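Local coordinates for protein mandelate racemase / muconate lactonizing enzyme (PDB 2POD) that is of unknown specific function but belongs to the enolase superfamily, carries a sodium ion in its barrel, and may act as a lyase, at residues I5-T10 / V396-D401; T116-N121 / G171-K176; H158-L163 / E205-A210. One frame throughout, in Å; residues are numbered along the deposited sequence.

The three contacts sample both domains of an enolase-superfamily subunit. Contact 1 joins the strands that come first and last in sequence in the antiparallel sheet of the N-terminal domain; it is partly exposed and relies on backbone hydrogen bonds. Contact 2 lies in the interior of the barrel domain, pairing strand 117-122 with strand 174-177, and has buried polar groups close to the sodium ion. Contact 3 packs two helices of the barrel's outer layer through small side chains and a lysine stem, without a hydrogen bond across it. Contacts 2 and 3 share the unit of helix 160-170 and strand 174-177, and they touch where Met175 meets Leu163. Contact 1 stands apart, its centre about 38 Å from that of contact 2.

Contact 1: residues I5-T10 / V396-D401; sequences ITEIET and VRNTSD
Asn398 lays its amide across the side chain of Glu7 at about a right angle, its OD1 3.5 Å from Glu7 CG. Its ND2 then donates to Glu7 OE1 over 3.0 Å, in the plane of its own amide but from above the carboxylate, the two planes being 67° apart. With CG anti to the backbone N (chi1 -169°), the amide also comes near Glu9, whose CG lies 3.4 Å from Asn398 ND2; the Glu9 carboxylate is bound to His25 and Arg389. Beneath these side chains the strands run antiparallel. Ile8 and Thr399 exchange two backbone bonds, Ile8 N to Thr399 O being 2.9 Å, and Thr10 and Arg397 do the same. On the face towards helix 40-55, Thr399 CG2 packs 3.9 Å from Ile8 CB, and Thr10 OG1 sits 3.5 Å from Arg397 CB while bonding to Glu44 and His48. At the far end Asp401 N reaches Thr6 O at 3.2 Å, next to the classic bulge that Thr6 and Glu7 form opposite His25. The C-terminal strand is fastened to the N-terminal one mainly by main-chain bonds, while the Asn398 amide gives Glu7 OE1 a neutral donor and the Glu9 charge is probably balanced chiefly by Arg389.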
loop_
_atom_site.group_PDB
_atom_site.type_symbol
_atom_site.label_atom_id
_atom_site.label_comp_id
_atom_site.label_asym_id
_atom_site.label_seq_id
_atom_site.Cartn_x
_atom_site.Cartn_y
_atom_site.Cartn_z
ATOM N N ILE B 5 -17.959 41.928 21.716
ATOM C CA ILE B 5 -18.130 42.427 20.349
ATOM C C ILE B 5 -19.489 43.115 20.205
ATOM O O ILE B 5 -20.530 42.541 20.535
ATOM C CB ILE B 5 -17.962 41.298 19.282
ATOM C CG1 ILE B 5 -16.539 40.726 19.319
ATOM C CG2 ILE B 5 -18.327 41.802 17.867
ATOM C CD1 ILE B 5 -16.333 39.480 18.469
ATOM N N THR B 6 -19.461 44.349 19.712
ATOM C CA THR B 6 -20.650 45.190 19.644
ATOM C C THR B 6 -21.192 45.318 18.225
ATOM O O THR B 6 -22.400 45.440 18.030
ATOM C CB THR B 6 -20.384 46.593 20.234
ATOM O OG1 THR B 6 -19.147 47.112 19.720
ATOM C CG2 THR B 6 -20.312 46.521 21.758
ATOM N N GLU B 7 -20.294 45.272 17.243
ATOM C CA GLU B 7 -20.581 45.741 15.887
ATOM C C GLU B 7 -19.573 45.176 14.876
ATOM O O GLU B 7 -18.370 45.147 15.134
ATOM C CB GLU B 7 -20.556 47.271 15.857
ATOM C CG GLU B 7 -21.361 47.913 14.742
ATOM C CD GLU B 7 -21.378 49.429 14.851
ATOM O OE1 GLU B 7 -20.604 50.086 14.120
ATOM O OE2 GLU B 7 -22.152 49.959 15.677
ATOM N N ILE B 8 -20.078 44.729 13.730
ATOM C CA ILE B 8 -19.236 44.269 12.625
ATOM C C ILE B 8 -19.563 45.049 11.349
ATOM O O ILE B 8 -20.721 45.143 10.953
ATOM C CB ILE B 8 -19.343 42.710 12.416
ATOM C CG1 ILE B 8 -18.600 41.973 13.543
ATOM C CG2 ILE B 8 -18.771 42.286 11.064
ATOM C CD1 ILE B 8 -19.040 40.547 13.773
ATOM N N GLU B 9 -18.537 45.617 10.720
ATOM C CA GLU B 9 -18.712 46.471 9.546
ATOM C C GLU B 9 -17.998 45.863 8.354
ATOM O O GLU B 9 -16.828 45.525 8.455
ATOM C CB GLU B 9 -18.098 47.849 9.805
ATOM C CG GLU B 9 -19.003 48.839 10.485
ATOM C CD GLU B 9 -18.494 50.266 10.355
ATOM O OE1 GLU B 9 -19.108 51.045 9.594
ATOM O OE2 GLU B 9 -17.478 50.603 11.006
ATOM N N THR B 10 -18.681 45.756 7.217
ATOM C CA THR B 10 -17.998 45.429 5.961
ATOM C C THR B 10 -17.871 46.634 5.037
ATOM O O THR B 10 -18.774 47.467 4.952
ATOM C CB THR B 10 -18.671 44.268 5.208
ATOM O OG1 THR B 10 -20.041 44.596 4.950
ATOM C CG2 THR B 10 -18.592 42.977 6.026
ATOM N N VAL B 396 -20.855 50.414 2.402
ATOM C CA VAL B 396 -20.780 49.896 3.761
ATOM C C VAL B 396 -22.016 49.089 4.136
ATOM O O VAL B 396 -23.107 49.321 3.615
ATOM C CB VAL B 396 -20.521 51.006 4.820
ATOM C CG1 VAL B 396 -19.156 51.631 4.615
ATOM C CG2 VAL B 396 -21.625 52.070 4.801
ATOM N N ARG B 397 -21.826 48.131 5.032
ATOM C CA ARG B 397 -22.928 47.415 5.655
ATOM C C ARG B 397 -22.552 47.130 7.107
ATOM O O ARG B 397 -21.375 46.972 7.432
ATOM C CB ARG B 397 -23.237 46.127 4.878
ATOM C CG ARG B 397 -24.573 45.465 5.228
ATOM C CD ARG B 397 -25.467 45.292 4.006
ATOM N NE ARG B 397 -25.240 44.028 3.308
ATOM C CZ ARG B 397 -25.826 42.871 3.613
ATOM N NH1 ARG B 397 -25.545 41.787 2.903
ATOM N NH2 ARG B 397 -26.684 42.785 4.622
ATOM N N ASN B 398 -23.561 47.090 7.972
ATOM C CA ASN B 398 -23.371 47.117 9.416
ATOM C C ASN B 398 -24.297 46.105 10.082
ATOM O O ASN B 398 -25.435 45.914 9.657
ATOM C CB ASN B 398 -23.664 48.527 9.950
ATOM C CG ASN B 398 -23.233 48.717 11.398
ATOM O OD1 ASN B 398 -23.904 48.261 12.328
ATOM N ND2 ASN B 398 -22.117 49.409 11.594
ATOM N N THR B 399 -23.797 45.464 11.129
ATOM C CA THR B 399 -24.618 44.629 11.996
ATOM C C THR B 399 -24.165 44.820 13.443
ATOM O O THR B 399 -22.969 44.969 13.703
ATOM C CB THR B 399 -24.528 43.144 11.574
ATOM O OG1 THR B 399 -25.163 42.306 12.551
ATOM C CG2 THR B 399 -23.074 42.726 11.396
ATOM N N SER B 400 -25.119 44.839 14.374
ATOM C CA SER B 400 -24.838 45.214 15.768
ATOM C C SER B 400 -25.763 44.567 16.808
ATOM O O SER B 400 -26.595 43.716 16.472
ATOM C CB SER B 400 -24.801 46.743 15.937
ATOM O OG SER B 400 -25.842 47.380 15.215
ATOM N N ASP B 401 -25.590 44.968 18.070
ATOM C CA ASP B 401 -26.478 44.582 19.172
ATOM C C ASP B 401 -27.876 45.181 18.997
ATOM O O ASP B 401 -28.818 44.808 19.698
ATOM C CB ASP B 401 -25.890 45.036 20.515
ATOM C CG ASP B 401 -24.890 44.044 21.091
ATOM O OD1 ASP B 401 -23.672 44.268 20.927
ATOM O OD2 ASP B 401 -25.316 43.049 21.719
#

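Contact 2: residues T116-N121 / G171-K176; sequences TIRTYN and GITAMK
Arg118 grips Thr173 side-on, NE at 3.0 Å and NH2 at 3.2 Å from the single OG1, with the hydroxyl oxygen in the guanidinium plane. The grip lies just before the point where parallel strands 117-122 and 174-177 of the TIM-barrel-like domain pair, and the extended arginine reaches Thr173 in the loop that leads into the second of them. NH2 is held further by a salt bridge to Asp216, while Tyr191 of the second subunit makes a cation-pi contact with the same guanidinium. Farther along, Asn121 N donates to Ala174 O and Lys176 N to Asn121 O, each at 2.9 Å, which sets the parallel register. On the side of the sheet that meets Met218, Ala174 CB packs 3.5 Å from Tyr120 CB. The tyrosine ring, swung between backbone N and carbonyl carbon (chi1 76°), meets Lys176 CB at its edge and Trp244 edge-to-face. The lysine bends at chi3, bringing NZ to donate to Tyr120 OH at 3.2 Å. A salt bridge to Glu246, one of the three glutamates at the sodium ion, anchors that ammonium group, and the lysine side chain comes within about 4 Å of the metal. Ile172 of the loop and Met175 of the strand both lean on Leu167 of helix 160-170, which a Schellman motif with Gly171 as its C-prime residue brings to a close. In the same loop, a water accepts a hydrogen bond from Thr173 N at 2.7 Å.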
loop_
_atom_site.group_PDB
_atom_site.type_symbol
_atom_site.label_atom_id
_atom_site.label_comp_id
_atom_site.label_asym_id
_atom_site.label_seq_id
_atom_site.Cartn_x
_atom_site.Cartn_y
_atom_site.Cartn_z
ATOM N N THR B 116 13.567 40.282 9.429
ATOM C CA THR B 116 12.975 40.410 8.103
ATOM C C THR B 116 12.895 39.034 7.453
ATOM O O THR B 116 13.607 38.108 7.854
ATOM C CB THR B 116 13.823 41.318 7.186
ATOM O OG1 THR B 116 15.138 40.760 7.029
ATOM C CG2 THR B 116 13.920 42.747 7.742
ATOM N N ILE B 117 12.039 38.907 6.443
ATOM C CA ILE B 117 12.036 37.733 5.580
ATOM C C ILE B 117 12.260 38.144 4.137
ATOM O O ILE B 117 11.786 39.193 3.713
ATOM C CB ILE B 117 10.743 36.883 5.744
ATOM C CG1 ILE B 117 10.819 35.596 4.913
ATOM C CG2 ILE B 117 9.487 37.701 5.471
ATOM C CD1 ILE B 117 9.782 34.570 5.249
ATOM N N ARG B 118 13.014 37.322 3.408
ATOM C CA ARG B 118 13.161 37.424 1.959
ATOM C C ARG B 118 11.811 37.536 1.259
ATOM O O ARG B 118 10.874 36.789 1.555
ATOM C CB ARG B 118 13.928 36.208 1.434
ATOM C CG ARG B 118 14.326 36.284 -0.026
ATOM C CD ARG B 118 15.338 35.210 -0.350
ATOM N NE ARG B 118 15.588 35.110 -1.784
ATOM C CZ ARG B 118 15.134 34.133 -2.562
ATOM N NH1 ARG B 118 14.399 33.150 -2.051
ATOM N NH2 ARG B 118 15.428 34.134 -3.856
ATOM N N THR B 119 11.715 38.502 0.354
ATOM C CA THR B 119 10.541 38.641 -0.488
ATOM C C THR B 119 10.827 38.141 -1.897
ATOM O O THR B 119 11.983 38.017 -2.289
ATOM C CB THR B 119 9.999 40.092 -0.481
ATOM O OG1 THR B 119 8.618 40.085 -0.849
ATOM C CG2 THR B 119 10.787 41.007 -1.430
ATOM N N TYR B 120 9.770 37.814 -2.631
ATOM C CA TYR B 120 9.849 37.586 -4.067
ATOM C C TYR B 120 8.744 38.358 -4.757
ATOM O O TYR B 120 7.679 38.580 -4.174
ATOM C CB TYR B 120 9.784 36.087 -4.416
ATOM C CG TYR B 120 8.425 35.418 -4.340
ATOM C CD1 TYR B 120 7.619 35.283 -5.478
ATOM C CD2 TYR B 120 7.953 34.890 -3.137
ATOM C CE1 TYR B 120 6.368 34.664 -5.409
ATOM C CE2 TYR B 120 6.708 34.256 -3.061
ATOM C CZ TYR B 120 5.920 34.154 -4.198
ATOM O OH TYR B 120 4.696 33.527 -4.131
ATOM N N ASN B 121 8.997 38.768 -5.997
ATOM C CA ASN B 121 8.058 39.626 -6.711
ATOM C C ASN B 121 7.179 38.864 -7.674
ATOM O O ASN B 121 7.655 38.277 -8.646
ATOM C CB ASN B 121 8.764 40.784 -7.421
ATOM C CG ASN B 121 7.816 41.928 -7.741
ATOM O OD1 ASN B 121 7.407 42.677 -6.853
ATOM N ND2 ASN B 121 7.446 42.055 -9.011
ATOM N N GLY B 171 17.404 44.503 -5.443
ATOM C CA GLY B 171 17.911 43.492 -4.524
ATOM C C GLY B 171 16.976 42.310 -4.356
ATOM O O GLY B 171 17.210 41.447 -3.511
ATOM N N ILE B 172 15.917 42.281 -5.164
ATOM C CA ILE B 172 14.960 41.183 -5.190
ATOM C C ILE B 172 15.543 40.024 -6.005
ATOM O O ILE B 172 15.819 40.169 -7.206
ATOM C CB ILE B 172 13.579 41.663 -5.740
ATOM C CG1 ILE B 172 12.823 42.439 -4.659
ATOM C CG2 ILE B 172 12.721 40.501 -6.238
ATOM C CD1 ILE B 172 11.732 43.372 -5.191
ATOM N N THR B 173 15.748 38.887 -5.336
ATOM C CA THR B 173 16.404 37.723 -5.951
ATOM C C THR B 173 15.446 36.594 -6.350
ATOM O O THR B 173 15.889 35.463 -6.581
ATOM C CB THR B 173 17.537 37.140 -5.064
ATOM O OG1 THR B 173 17.041 36.885 -3.744
ATOM C CG2 THR B 173 18.723 38.093 -4.987
ATOM N N ALA B 174 14.151 36.906 -6.456
ATOM C CA ALA B 174 13.156 35.942 -6.955
ATOM C C ALA B 174 11.930 36.576 -7.624
ATOM O O ALA B 174 11.356 37.529 -7.102
ATOM C CB ALA B 174 12.729 34.978 -5.844
HETATM N N MSE B 175 11.537 36.034 -8.779
HETATM C CA MSE B 175 10.279 36.414 -9.447
HETATM C C MSE B 175 9.341 35.233 -9.660
HETATM O O MSE B 175 9.787 34.116 -9.931
HETATM C CB MSE B 175 10.521 37.048 -10.819
HETATM C CG MSE B 175 11.856 37.690 -11.018
HETATM SE SE MSE B 175 12.613 37.451 -12.798
HETATM C CE MSE B 175 11.036 37.786 -13.905
ATOM N N LYS B 176 8.041 35.508 -9.584
ATOM C CA LYS B 176 7.020 34.600 -10.090
ATOM C C LYS B 176 6.381 35.089 -11.384
ATOM O O LYS B 176 5.891 36.216 -11.466
ATOM C CB LYS B 176 5.938 34.363 -9.042
ATOM C CG LYS B 176 5.025 33.191 -9.366
ATOM C CD LYS B 176 4.359 32.668 -8.121
ATOM C CE LYS B 176 3.116 33.468 -7.802
ATOM N NZ LYS B 176 2.555 33.089 -6.475
HETATM O O HOH W 1 14.303 38.452 -3.064
#

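Contact 3: residues H158-L163 / E205-A210; sequences HRADEL and EKIRRA
His158 meets Lys206 through its carbonyl oxygen, which lies 3.4 Å from Lys206 CE. The lysine stem is extended as far as CE and runs along the start of helix 160-170, turning only at its last torsion (chi4 78°). Its CD passes 4.0 Å from Ala160 N. Arg159 holds the N-cap position of that helix. Ala160 is directed at the partner helix: its CB rests 3.7 Å from Ile207 CG2, and Ile207 CG2 also lies 3.4 Å from Ala160 O. Ile207 CD1 reaches towards the selenium atom SE of Met175, and the side chain also touches Met215 and Ala164, the latter one turn further along helix 160-170. These helices belong to the outer layer of the TIM-barrel-like domain: helix 160-170 leads into strand 174-177, and helix 202-210 leads into strand 216-220, so two successive strands of the barrel have their preceding helices packed together here. Asp161 and Ile207 form the nearest CA pair, 4.6 Å apart. Asp161 CB fits against the opposite helix, 3.7 Å from Ala210 CB and close to the Lys206 carbonyl, an approach consistent with the small side chain of Ala210, whose methyl also abuts Asp161 O. The carboxylate crosses the lysine stem obliquely, with OD2 near Lys206 CG, but OD2 stays 5.2 Å from Lys206 NZ; any attraction between the opposite charges is probably long-range, and no salt bridge forms. OD1 turns back to its own helix and accepts a weak bond from Glu162 N. Leu163 packs on Ala155 and Phe156 of helix 152-158 and on Met175.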
loop_
_atom_site.group_PDB
_atom_site.type_symbol
_atom_site.label_atom_id
_atom_site.label_comp_id
_atom_site.label_asym_id
_atom_site.label_seq_id
_atom_site.Cartn_x
_atom_site.Cartn_y
_atom_site.Cartn_z
ATOM N N HIS B 158 7.268 40.012 -22.655
ATOM C CA HIS B 158 7.926 40.561 -23.838
ATOM C C HIS B 158 9.407 40.868 -23.631
ATOM O O HIS B 158 10.242 40.486 -24.454
ATOM C CB HIS B 158 7.166 41.789 -24.355
ATOM C CG HIS B 158 5.704 41.543 -24.565
ATOM N ND1 HIS B 158 5.228 40.625 -25.477
ATOM C CD2 HIS B 158 4.615 42.079 -23.967
ATOM C CE1 HIS B 158 3.909 40.612 -25.438
ATOM N NE2 HIS B 158 3.511 41.485 -24.530
ATOM N N ARG B 159 9.696 41.640 -22.454
ATOM C CA ARG B 159 11.032 42.162 -22.126
ATOM C C ARG B 159 11.517 41.565 -20.800
ATOM O O ARG B 159 11.812 42.289 -19.845
ATOM C CB ARG B 159 11.025 43.705 -22.042
ATOM C CG ARG B 159 9.973 44.405 -22.930
ATOM C CD ARG B 159 9.866 45.910 -22.648
ATOM N NE ARG B 159 9.016 46.259 -21.493
ATOM C CZ ARG B 159 7.678 46.153 -21.451
ATOM N NH1 ARG B 159 6.989 45.676 -22.490
ATOM N NH2 ARG B 159 7.016 46.515 -20.350
ATOM N N ALA B 160 11.611 40.138 -20.723
ATOM C CA ALA B 160 11.769 39.489 -19.421
ATOM C C ALA B 160 13.193 39.604 -18.873
ATOM O O ALA B 160 13.401 39.587 -17.656
ATOM C CB ALA B 160 11.338 38.031 -19.507
ATOM N N ASP B 161 14.160 39.723 -19.782
ATOM C CA ASP B 161 15.542 40.073 -19.437
ATOM C C ASP B 161 15.666 41.400 -18.680
ATOM O O ASP B 161 16.406 41.489 -17.695
ATOM C CB ASP B 161 16.460 40.063 -20.678
ATOM C CG ASP B 161 15.751 40.499 -21.962
ATOM O OD1 ASP B 161 14.788 41.295 -21.905
ATOM O OD2 ASP B 161 16.175 40.044 -23.047
ATOM N N GLU B 162 14.925 42.409 -19.137
ATOM C CA GLU B 162 14.965 43.750 -18.556
ATOM C C GLU B 162 14.374 43.790 -17.151
ATOM O O GLU B 162 14.922 44.445 -16.262
ATOM C CB GLU B 162 14.232 44.749 -19.460
ATOM C CG GLU B 162 15.134 45.475 -20.447
ATOM C CD GLU B 162 14.473 45.686 -21.800
ATOM O OE1 GLU B 162 13.536 46.515 -21.888
ATOM O OE2 GLU B 162 14.895 45.023 -22.776
ATOM N N LEU B 163 13.262 43.082 -16.964
ATOM C CA LEU B 163 12.547 43.039 -15.688
ATOM C C LEU B 163 13.372 42.339 -14.606
ATOM O O LEU B 163 13.399 42.778 -13.452
ATOM C CB LEU B 163 11.194 42.347 -15.880
ATOM C CG LEU B 163 10.396 41.815 -14.689
ATOM C CD1 LEU B 163 9.851 42.942 -13.821
ATOM C CD2 LEU B 163 9.276 40.962 -15.209
ATOM N N GLU B 205 14.295 31.708 -21.107
ATOM C CA GLU B 205 15.613 31.811 -21.741
ATOM C C GLU B 205 16.188 33.224 -21.664
ATOM O O GLU B 205 17.392 33.391 -21.458
ATOM C CB GLU B 205 15.566 31.332 -23.195
ATOM C CG GLU B 205 16.942 31.079 -23.811
ATOM C CD GLU B 205 16.980 29.860 -24.717
ATOM O OE1 GLU B 205 18.098 29.393 -25.031
ATOM O OE2 GLU B 205 15.900 29.369 -25.116
ATOM N N LYS B 206 15.319 34.224 -21.824
ATOM C CA LYS B 206 15.688 35.637 -21.713
ATOM C C LYS B 206 16.347 35.971 -20.378
ATOM O O LYS B 206 17.410 36.594 -20.349
ATOM C CB LYS B 206 14.471 36.537 -21.947
ATOM C CG LYS B 206 14.260 36.914 -23.407
ATOM C CD LYS B 206 12.944 37.650 -23.623
ATOM C CE LYS B 206 12.964 38.461 -24.917
ATOM N NZ LYS B 206 12.759 37.623 -26.135
ATOM N N ILE B 207 15.728 35.536 -19.281
ATOM C CA ILE B 207 16.275 35.793 -17.949
ATOM C C ILE B 207 17.457 34.885 -17.582
ATOM O O ILE B 207 18.289 35.251 -16.749
ATOM C CB ILE B 207 15.180 35.886 -16.827
ATOM C CG1 ILE B 207 15.110 34.634 -15.958
ATOM C CG2 ILE B 207 13.824 36.220 -17.384
ATOM C CD1 ILE B 207 15.562 34.900 -14.558
ATOM N N ARG B 208 17.532 33.719 -18.222
ATOM C CA ARG B 208 18.704 32.850 -18.131
ATOM C C ARG B 208 19.957 33.536 -18.687
ATOM O O ARG B 208 21.035 33.441 -18.099
ATOM C CB ARG B 208 18.448 31.524 -18.856
ATOM C CG ARG B 208 18.926 30.282 -18.105
ATOM C CD ARG B 208 20.023 29.529 -18.856
ATOM N NE ARG B 208 19.599 29.085 -20.188
ATOM C CZ ARG B 208 19.086 27.887 -20.467
ATOM N NH1 ARG B 208 18.917 26.980 -19.513
ATOM N NH2 ARG B 208 18.739 27.594 -21.714
ATOM N N ARG B 209 19.803 34.241 -19.805
ATOM C CA ARG B 209 20.892 35.020 -20.390
ATOM C C ARG B 209 21.229 36.285 -19.598
ATOM O O ARG B 209 22.402 36.638 -19.469
ATOM C CB ARG B 209 20.590 35.365 -21.850
ATOM C CG ARG B 209 21.304 34.482 -22.855
ATOM C CD ARG B 209 20.459 33.278 -23.240
ATOM N NE ARG B 209 21.088 32.482 -24.293
ATOM C CZ ARG B 209 20.908 32.673 -25.598
ATOM N NH1 ARG B 209 21.527 31.890 -26.471
ATOM N NH2 ARG B 209 20.112 33.642 -26.037
ATOM N N ALA B 210 20.201 36.955 -19.069
ATOM C CA ALA B 210 20.378 38.222 -18.349
ATOM C C ALA B 210 21.037 38.063 -16.977
ATOM O O ALA B 210 22.136 38.576 -16.752
ATOM C CB ALA B 210 19.059 38.962 -18.225
#